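Local coordinates for protein neutral ceramidase (Pseudomonas aeruginosa, PDB 2ZWS) that hydrolyses the N-acyl linkage of ceramides to sphingosine and free fatty acid with the aid of a bound zinc ion, and also runs the reverse synthesis, at residues A[178-186]-A[196-204]; A[243-251]-A[411-421]. All coordinates share one frame; numbering follows the deposited sequence.

Interaction 1. Residues A[178-186]-A[196-204]. With ZN (zinc ion), chain B.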
loop_
_atom_site.group_PDB
_atom_site.type_symbol
_atom_site.label_atom_id
_atom_site.label_comp_id
_atom_site.label_asym_id
_atom_site.label_seq_id
_atom_site.Cartn_x
_atom_site.Cartn_y
_atom_site.Cartn_z
ATOM N N ILE A 178 -6.780 12.974 16.461
ATOM C CA ILE A 178 -6.360 11.588 16.206
ATOM C C ILE A 178 -7.593 10.692 16.158
ATOM O O ILE A 178 -8.535 10.899 16.941
ATOM C CB ILE A 178 -5.383 11.143 17.379
ATOM C CG1 ILE A 178 -4.027 11.822 17.207
ATOM C CG2 ILE A 178 -5.233 9.670 17.567
ATOM C CD1 ILE A 178 -3.593 11.799 15.838
ATOM N N ASP A 179 -7.598 9.711 15.248
ATOM C CA ASP A 179 -8.547 8.624 15.364
ATOM C C ASP A 179 -7.778 7.470 16.004
ATOM O O ASP A 179 -6.911 6.856 15.364
ATOM C CB ASP A 179 -9.125 8.217 13.998
ATOM C CG ASP A 179 -10.062 7.022 14.091
ATOM O OD1 ASP A 179 -10.283 6.491 15.211
ATOM O OD2 ASP A 179 -10.574 6.611 13.034
ATOM N N PRO A 180 -8.010 7.209 17.295
ATOM C CA PRO A 180 -7.144 6.267 17.978
ATOM C C PRO A 180 -7.616 4.830 17.767
ATOM O O PRO A 180 -6.976 3.897 18.221
ATOM C CB PRO A 180 -7.308 6.673 19.440
ATOM C CG PRO A 180 -8.721 7.069 19.512
ATOM C CD PRO A 180 -9.037 7.761 18.194
ATOM N N GLN A 181 -8.730 4.649 17.060
ATOM C CA GLN A 181 -9.295 3.302 16.991
ATOM C C GLN A 181 -8.529 2.379 16.060
ATOM O O GLN A 181 -8.396 2.664 14.865
ATOM C CB GLN A 181 -10.770 3.319 16.585
ATOM C CG GLN A 181 -11.380 1.904 16.654
ATOM C CD GLN A 181 -12.895 1.933 16.574
ATOM O OE1 GLN A 181 -13.596 1.865 17.601
ATOM N NE2 GLN A 181 -13.406 2.064 15.377
ATOM N N MET A 182 -8.041 1.276 16.627
ATOM C CA MET A 182 -7.600 0.150 15.830
ATOM C C MET A 182 -8.624 -0.991 15.939
ATOM O O MET A 182 -9.061 -1.346 17.044
ATOM C CB MET A 182 -6.234 -0.350 16.300
ATOM C CG MET A 182 -5.774 -1.602 15.534
ATOM S SD MET A 182 -4.152 -2.180 16.025
ATOM C CE MET A 182 -3.092 -0.932 15.242
ATOM N N SER A 183 -8.992 -1.574 14.801
ATOM C CA SER A 183 -9.875 -2.741 14.747
ATOM C C SER A 183 -9.052 -3.909 14.229
ATOM O O SER A 183 -8.169 -3.734 13.382
ATOM C CB SER A 183 -11.027 -2.485 13.754
ATOM O OG SER A 183 -11.787 -1.337 14.134
ATOM N N VAL A 184 -9.333 -5.111 14.733
ATOM C CA VAL A 184 -8.640 -6.313 14.260
ATOM C C VAL A 184 -9.642 -7.406 13.950
ATOM O O VAL A 184 -10.486 -7.732 14.791
ATOM C CB VAL A 184 -7.572 -6.831 15.282
ATOM C CG1 VAL A 184 -6.841 -8.090 14.735
ATOM C CG2 VAL A 184 -6.580 -5.732 15.641
ATOM N N LEU A 185 -9.549 -7.942 12.725
ATOM C CA LEU A 185 -10.239 -9.188 12.354
ATOM C C LEU A 185 -9.217 -10.331 12.424
ATOM O O LEU A 185 -8.223 -10.339 11.682
ATOM C CB LEU A 185 -10.846 -9.103 10.943
ATOM C CG LEU A 185 -11.654 -10.320 10.439
ATOM C CD1 LEU A 185 -12.852 -10.630 11.314
ATOM C CD2 LEU A 185 -12.139 -10.080 9.024
ATOM N N SER A 186 -9.458 -11.272 13.347
ATOM C CA SER A 186 -8.540 -12.380 13.480
ATOM C C SER A 186 -9.131 -13.647 12.918
ATOM O O SER A 186 -10.355 -13.865 12.954
ATOM C CB SER A 186 -8.088 -12.556 14.926
ATOM O OG SER A 186 -9.202 -12.598 15.797
ATOM N N GLY A 196 -3.924 -15.811 11.127
ATOM C CA GLY A 196 -3.629 -14.555 10.438
ATOM C C GLY A 196 -4.534 -13.490 11.021
ATOM O O GLY A 196 -5.411 -13.785 11.861
ATOM N N ALA A 197 -4.350 -12.255 10.557
ATOM C CA ALA A 197 -5.097 -11.130 11.096
ATOM C C ALA A 197 -5.018 -9.943 10.168
ATOM O O ALA A 197 -4.016 -9.745 9.481
ATOM C CB ALA A 197 -4.577 -10.759 12.478
ATOM N N ILE A 198 -6.064 -9.132 10.206
ATOM C CA ILE A 198 -6.058 -7.822 9.546
ATOM C C ILE A 198 -6.276 -6.761 10.632
ATOM O O ILE A 198 -7.259 -6.828 11.380
ATOM C CB ILE A 198 -7.184 -7.686 8.480
ATOM C CG1 ILE A 198 -7.142 -8.837 7.445
ATOM C CG2 ILE A 198 -7.127 -6.285 7.825
ATOM C CD1 ILE A 198 -8.469 -8.999 6.698
ATOM N N SER A 199 -5.341 -5.818 10.713
ATOM C CA SER A 199 -5.449 -4.647 11.612
ATOM C C SER A 199 -5.799 -3.397 10.790
ATOM O O SER A 199 -5.180 -3.148 9.744
ATOM C CB SER A 199 -4.111 -4.404 12.334
ATOM O OG SER A 199 -3.973 -3.057 12.767
ATOM N N TRP A 200 -6.794 -2.624 11.239
ATOM C CA TRP A 200 -7.117 -1.343 10.583
ATOM C C TRP A 200 -6.830 -0.223 11.562
ATOM O O TRP A 200 -7.365 -0.201 12.682
ATOM C CB TRP A 200 -8.599 -1.243 10.208
ATOM C CG TRP A 200 -9.018 -2.102 9.056
ATOM C CD1 TRP A 200 -9.008 -1.756 7.739
ATOM C CD2 TRP A 200 -9.568 -3.433 9.121
ATOM N NE1 TRP A 200 -9.494 -2.789 6.966
ATOM C CE2 TRP A 200 -9.854 -3.830 7.784
ATOM C CE3 TRP A 200 -9.860 -4.328 10.177
ATOM C CZ2 TRP A 200 -10.411 -5.073 7.464
ATOM C CZ3 TRP A 200 -10.411 -5.593 9.849
ATOM C CH2 TRP A 200 -10.678 -5.947 8.493
ATOM N N PHE A 201 -5.982 0.702 11.148
ATOM C CA PHE A 201 -5.612 1.840 11.997
ATOM C C PHE A 201 -5.066 2.947 11.088
ATOM O O PHE A 201 -4.242 2.654 10.222
ATOM C CB PHE A 201 -4.549 1.446 13.033
ATOM C CG PHE A 201 -4.025 2.608 13.816
ATOM C CD1 PHE A 201 -2.763 3.120 13.545
ATOM C CD2 PHE A 201 -4.776 3.176 14.858
ATOM C CE1 PHE A 201 -2.263 4.219 14.247
ATOM C CE2 PHE A 201 -4.288 4.301 15.573
ATOM C CZ PHE A 201 -3.023 4.810 15.278
ATOM N N PRO A 202 -5.528 4.202 11.253
ATOM C CA PRO A 202 -5.065 5.233 10.304
ATOM C C PRO A 202 -3.791 5.943 10.727
ATOM O O PRO A 202 -3.740 6.558 11.799
ATOM C CB PRO A 202 -6.236 6.231 10.269
ATOM C CG PRO A 202 -6.830 6.132 11.702
ATOM C CD PRO A 202 -6.519 4.723 12.225
ATOM N N VAL A 203 -2.780 5.892 9.865
ATOM C CA VAL A 203 -1.556 6.678 10.036
ATOM C C VAL A 203 -0.792 6.626 8.719
ATOM O O VAL A 203 -0.608 5.534 8.185
ATOM C CB VAL A 203 -0.677 6.177 11.239
ATOM C CG1 VAL A 203 -0.202 4.691 11.063
ATOM C CG2 VAL A 203 0.500 7.146 11.486
ATOM N N HIS A 204 -0.395 7.785 8.190
ATOM C CA HIS A 204 0.425 7.780 6.970
ATOM C C HIS A 204 1.655 6.886 7.118
ATOM O O HIS A 204 2.357 6.932 8.129
ATOM C CB HIS A 204 0.857 9.188 6.543
ATOM C CG HIS A 204 -0.062 9.818 5.550
ATOM N ND1 HIS A 204 -1.323 10.276 5.887
ATOM C CD2 HIS A 204 0.095 10.063 4.225
ATOM C CE1 HIS A 204 -1.908 10.751 4.795
ATOM N NE2 HIS A 204 -1.070 10.622 3.776
HETATM ZN ZN ZN B . -1.534 10.624 1.716
HETATM O O HOH W 1 -4.583 7.688 14.198
HETATM O O HOH W 2 -10.439 0.626 12.932
HETATM O O HOH W 3 0.290 11.088 0.750
#

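Interaction 2. Residues A[243-251]-A[411-421]. With ZN (zinc ion), chain B.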
loop_
_atom_site.group_PDB
_atom_site.type_symbol
_atom_site.label_atom_id
_atom_site.label_comp_id
_atom_site.label_asym_id
_atom_site.label_seq_id
_atom_site.Cartn_x
_atom_site.Cartn_y
_atom_site.Cartn_z
ATOM N N GLN A 243 -5.248 0.612 6.328
ATOM C CA GLN A 243 -5.632 1.991 6.687
ATOM C C GLN A 243 -7.118 2.149 6.975
ATOM O O GLN A 243 -7.928 1.337 6.534
ATOM C CB GLN A 243 -5.295 2.962 5.539
ATOM C CG GLN A 243 -3.804 3.076 5.279
ATOM C CD GLN A 243 -3.077 3.915 6.304
ATOM O OE1 GLN A 243 -3.674 4.432 7.284
ATOM N NE2 GLN A 243 -1.781 4.108 6.064
ATOM N N THR A 244 -7.476 3.207 7.711
ATOM C CA THR A 244 -8.874 3.677 7.739
ATOM C C THR A 244 -8.978 5.077 7.114
ATOM O O THR A 244 -8.833 5.221 5.900
ATOM C CB THR A 244 -9.540 3.577 9.141
ATOM O OG1 THR A 244 -8.855 4.410 10.079
ATOM C CG2 THR A 244 -9.517 2.150 9.628
ATOM N N ASN A 245 -9.209 6.094 7.941
ATOM C CA ASN A 245 -9.329 7.457 7.479
ATOM C C ASN A 245 -8.059 8.188 7.944
ATOM O O ASN A 245 -8.011 8.762 9.039
ATOM C CB ASN A 245 -10.628 8.131 8.007
ATOM C CG ASN A 245 -11.085 7.596 9.379
ATOM O OD1 ASN A 245 -12.193 7.051 9.505
ATOM N ND2 ASN A 245 -10.247 7.767 10.403
ATOM N N ALA A 246 -7.032 8.169 7.097
ATOM C CA ALA A 246 -5.685 8.671 7.468
ATOM C C ALA A 246 -5.280 9.960 6.744
ATOM O O ALA A 246 -4.116 10.379 6.825
ATOM C CB ALA A 246 -4.645 7.575 7.197
ATOM N N GLY A 247 -6.229 10.605 6.068
ATOM C CA GLY A 247 -5.904 11.730 5.200
ATOM C C GLY A 247 -5.111 12.827 5.896
ATOM O O GLY A 247 -4.234 13.465 5.283
ATOM N N ASN A 248 -5.433 13.083 7.164
ATOM C CA ASN A 248 -4.766 14.163 7.884
ATOM C C ASN A 248 -3.925 13.660 9.058
ATOM O O ASN A 248 -3.654 14.404 9.999
ATOM C CB ASN A 248 -5.766 15.284 8.330
ATOM C CG ASN A 248 -6.976 14.736 9.113
ATOM O OD1 ASN A 248 -7.152 13.515 9.239
ATOM N ND2 ASN A 248 -7.797 15.645 9.669
ATOM N N LEU A 249 -3.479 12.396 8.979
ATOM C CA LEU A 249 -2.735 11.769 10.073
ATOM C C LEU A 249 -1.333 11.309 9.651
ATOM O O LEU A 249 -1.178 10.509 8.716
ATOM C CB LEU A 249 -3.505 10.563 10.624
ATOM C CG LEU A 249 -4.808 10.840 11.367
ATOM C CD1 LEU A 249 -5.551 9.529 11.577
ATOM C CD2 LEU A 249 -4.488 11.434 12.717
ATOM N N SER A 250 -0.344 11.785 10.391
ATOM C CA SER A 250 1.063 11.442 10.203
ATOM C C SER A 250 1.567 10.551 11.335
ATOM O O SER A 250 0.990 10.525 12.442
ATOM C CB SER A 250 1.910 12.716 10.289
ATOM O OG SER A 250 1.642 13.581 9.210
ATOM N N PRO A 251 2.702 9.871 11.118
ATOM C CA PRO A 251 3.325 9.190 12.263
ATOM C C PRO A 251 3.646 10.218 13.353
ATOM O O PRO A 251 4.024 11.388 13.072
ATOM C CB PRO A 251 4.632 8.630 11.682
ATOM C CG PRO A 251 4.353 8.525 10.202
ATOM C CD PRO A 251 3.485 9.712 9.872
ATOM N N GLU A 411 -8.180 9.233 0.206
ATOM C CA GLU A 411 -7.664 9.489 1.559
ATOM C C GLU A 411 -8.668 10.341 2.307
ATOM O O GLU A 411 -8.802 11.514 1.998
ATOM C CB GLU A 411 -6.332 10.257 1.510
ATOM C CG GLU A 411 -5.366 9.811 0.438
ATOM C CD GLU A 411 -3.926 10.127 0.783
ATOM O OE1 GLU A 411 -3.532 10.215 1.999
ATOM O OE2 GLU A 411 -3.150 10.270 -0.172
ATOM N N PHE A 412 -9.349 9.766 3.288
ATOM C CA PHE A 412 -10.347 10.522 4.036
ATOM C C PHE A 412 -9.746 11.045 5.325
ATOM O O PHE A 412 -9.072 10.331 6.035
ATOM C CB PHE A 412 -11.541 9.625 4.340
ATOM C CG PHE A 412 -12.379 9.320 3.131
ATOM C CD1 PHE A 412 -11.879 8.502 2.094
ATOM C CD2 PHE A 412 -13.665 9.818 3.023
ATOM C CE1 PHE A 412 -12.647 8.251 0.962
ATOM C CE2 PHE A 412 -14.441 9.530 1.909
ATOM C CZ PHE A 412 -13.926 8.741 0.864
ATOM N N THR A 413 -10.028 12.294 5.660
ATOM C CA THR A 413 -9.593 12.793 6.953
ATOM C C THR A 413 -10.388 12.102 8.042
ATOM O O THR A 413 -11.400 11.459 7.769
ATOM C CB THR A 413 -9.887 14.268 7.101
ATOM O OG1 THR A 413 -11.298 14.479 6.924
ATOM C CG2 THR A 413 -9.083 15.078 6.095
ATOM N N VAL A 414 -9.924 12.241 9.283
ATOM C CA VAL A 414 -10.588 11.576 10.421
ATOM C C VAL A 414 -12.109 11.833 10.384
ATOM O O VAL A 414 -12.896 10.890 10.364
ATOM C CB VAL A 414 -9.980 12.027 11.781
ATOM C CG1 VAL A 414 -10.829 11.523 12.985
ATOM C CG2 VAL A 414 -8.521 11.555 11.899
ATOM N N MET A 415 -12.529 13.104 10.370
ATOM C CA MET A 415 -13.960 13.386 10.466
ATOM C C MET A 415 -14.700 13.031 9.181
ATOM O O MET A 415 -15.900 12.684 9.220
ATOM C CB MET A 415 -14.231 14.848 10.860
ATOM C CG MET A 415 -13.810 15.220 12.286
ATOM S SD MET A 415 -14.160 13.936 13.539
ATOM C CE MET A 415 -15.955 13.701 13.443
ATOM N N ALA A 416 -14.014 13.081 8.037
ATOM C CA ALA A 416 -14.696 12.693 6.788
ATOM C C ALA A 416 -15.070 11.206 6.854
ATOM O O ALA A 416 -16.185 10.810 6.476
ATOM C CB ALA A 416 -13.852 13.026 5.565
ATOM N N GLY A 417 -14.157 10.403 7.379
ATOM C CA GLY A 417 -14.404 8.965 7.522
ATOM C C GLY A 417 -15.358 8.648 8.659
ATOM O O GLY A 417 -16.290 7.828 8.517
ATOM N N VAL A 418 -15.138 9.306 9.801
ATOM C CA VAL A 418 -16.007 9.096 10.965
ATOM C C VAL A 418 -17.475 9.426 10.653
ATOM O O VAL A 418 -18.371 8.691 11.043
ATOM C CB VAL A 418 -15.519 9.868 12.224
ATOM C CG1 VAL A 418 -16.572 9.800 13.337
ATOM C CG2 VAL A 418 -14.207 9.280 12.704
ATOM N N ARG A 419 -17.719 10.529 9.957
ATOM C CA ARG A 419 -19.110 10.879 9.613
ATOM C C ARG A 419 -19.777 9.784 8.749
ATOM O O ARG A 419 -20.961 9.454 8.925
ATOM C CB ARG A 419 -19.175 12.226 8.904
ATOM C CG ARG A 419 -19.098 13.400 9.882
ATOM C CD ARG A 419 -19.267 14.674 9.106
ATOM N NE ARG A 419 -18.789 15.826 9.855
ATOM C CZ ARG A 419 -18.706 17.039 9.327
ATOM N NH1 ARG A 419 -18.251 18.059 10.063
ATOM N NH2 ARG A 419 -19.087 17.229 8.068
ATOM N N ILE A 420 -19.008 9.212 7.831
ATOM C CA ILE A 420 -19.549 8.159 6.968
ATOM C C ILE A 420 -19.805 6.890 7.780
ATOM O O ILE A 420 -20.864 6.291 7.681
ATOM C CB ILE A 420 -18.639 7.889 5.769
ATOM C CG1 ILE A 420 -18.583 9.149 4.889
ATOM C CG2 ILE A 420 -19.166 6.701 4.969
ATOM C CD1 ILE A 420 -17.596 9.083 3.730
ATOM N N ARG A 421 -18.851 6.529 8.632
ATOM C CA ARG A 421 -19.002 5.394 9.525
ATOM C C ARG A 421 -20.283 5.501 10.360
ATOM O O ARG A 421 -21.065 4.550 10.434
ATOM C CB ARG A 421 -17.797 5.335 10.446
ATOM C CG ARG A 421 -17.234 3.958 10.631
ATOM C CD ARG A 421 -16.264 3.998 11.782
ATOM N NE ARG A 421 -15.147 4.899 11.535
ATOM C CZ ARG A 421 -14.284 5.313 12.471
ATOM N NH1 ARG A 421 -14.411 4.944 13.749
ATOM N NH2 ARG A 421 -13.272 6.101 12.117
HETATM ZN ZN ZN B . -1.534 10.624 1.716
HETATM O O HOH W 4 -8.155 7.181 4.262
HETATM O O HOH W 5 -10.618 15.389 10.488
HETATM O O HOH W 3 0.290 11.088 0.750
#

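Interaction 1. Residues A[178-186]-A[196-204]
Met182 and Phe201 each hold CG anti to the backbone N (chi1 176° and 173°), and the thioether bends at chi3 to lay its methyl against the base of the phenyl group. Met182 CE comes 3.6 Å from Phe201 CB, the two side chains crossing at about a right angle, while Met182 SD lies 3.4 Å from Ser199 OG. Strand alternation puts Trp200 on the same face of the sheet as Ser183, Leu185 and Ile198, away from Val184 and Ser199, and its indole leans over toward the neighbouring strand. There Leu185 CB meets the ring edge at Trp200 CZ3, 3.7 Å off, and Ile198 CG2 covers one indole face near its rim. Strands 181-189 and 194-200 form an antiparallel beta hairpin. Ser183-Trp200 and Leu185-Ile198 are its hydrogen-bonded pairs, and Trp200 N donates to Ser183 O over 2.8 Å at a nearly straight 170°. Helix 265-286 packs on the Met182, Val184 and Phe201 side, and strand 142-152 pairs with the outer edge of 181-186. Past the last pair the chains diverge: Pro202 CG rests 3.9 Å from Asp179 CB, and a water donates to both Asp179 O and Pro202 O, bridging the split. Asp179 OD1 closes an Asx turn by accepting from Gln181 N, whereas OD2 bonds to Asn245. Two residues beyond Pro202, His204 NE2 binds the zinc ion at 2.1 Å.

Interaction 2. Residues A[243-251]-A[411-421]
Asn245 inserts its amide against the first turns of helix 414-428, where Gly417 has no side chain to obstruct it: Asn245 OD1 lies 3.5 Å from Gly417 CA. In one of its two modelled conformers, Arg421 donates from NH2 to a lone pair of Asn245 OD1 at 3.0 Å, amide and guanidinium being nearly coplanar (10° apart). Packing is equally close at Gly247, whose N donates to Phe412 O over 2.9 Å from well above the carbonyl plane. Asn248 CG sits between its backbone N and carbonyl carbon (chi1 52°), turning OD1 to accept from Val414 N at 3.1 Å. Thr413, the N-cap, covers Ala416 N with OG1, which also pairs with Glu454. Leu249 CD1 lies 3.6 Å from Val414 CG2. At its margins the contact runs through water: one molecule links Thr244 O with Ala246 N and Phe412 N, another joins Asn248 ND2 to Met415 N. Glu411 grips zinc with both oxygens, OE1 at 2.1 Å and OE2 at 2.5 Å, and Tyr445 bonds to OE2. With Asp179 bound to both Asn245 ND2 and Arg421, the buried amide is held at both ends, and in that conformer the carboxylate probably balances the arginine's charge.

In the fold
Interactions 1 and 2, with centres about 12 Å apart, meet at the zinc site, to which 196-204 supplies His204 and 411-421 supplies Glu411; His97, Tyr448 and a shared water complete the coordination. Segment 243-251 contributes to the second shell: His204 ND1 lies 2.8 Å from Leu249 O, probably a hydrogen bond that fixes the imidazole's rotation with NE2 facing the metal. Val203 O to Gln243 NE2, also 2.8 Å, ties the same two segments just upstream. A second junction, through Asp179, lies away from the metal. Ser250, probably the nucleophile as in related enzymes, directly follows Leu249, so the same connection joins its strand to a zinc ligand.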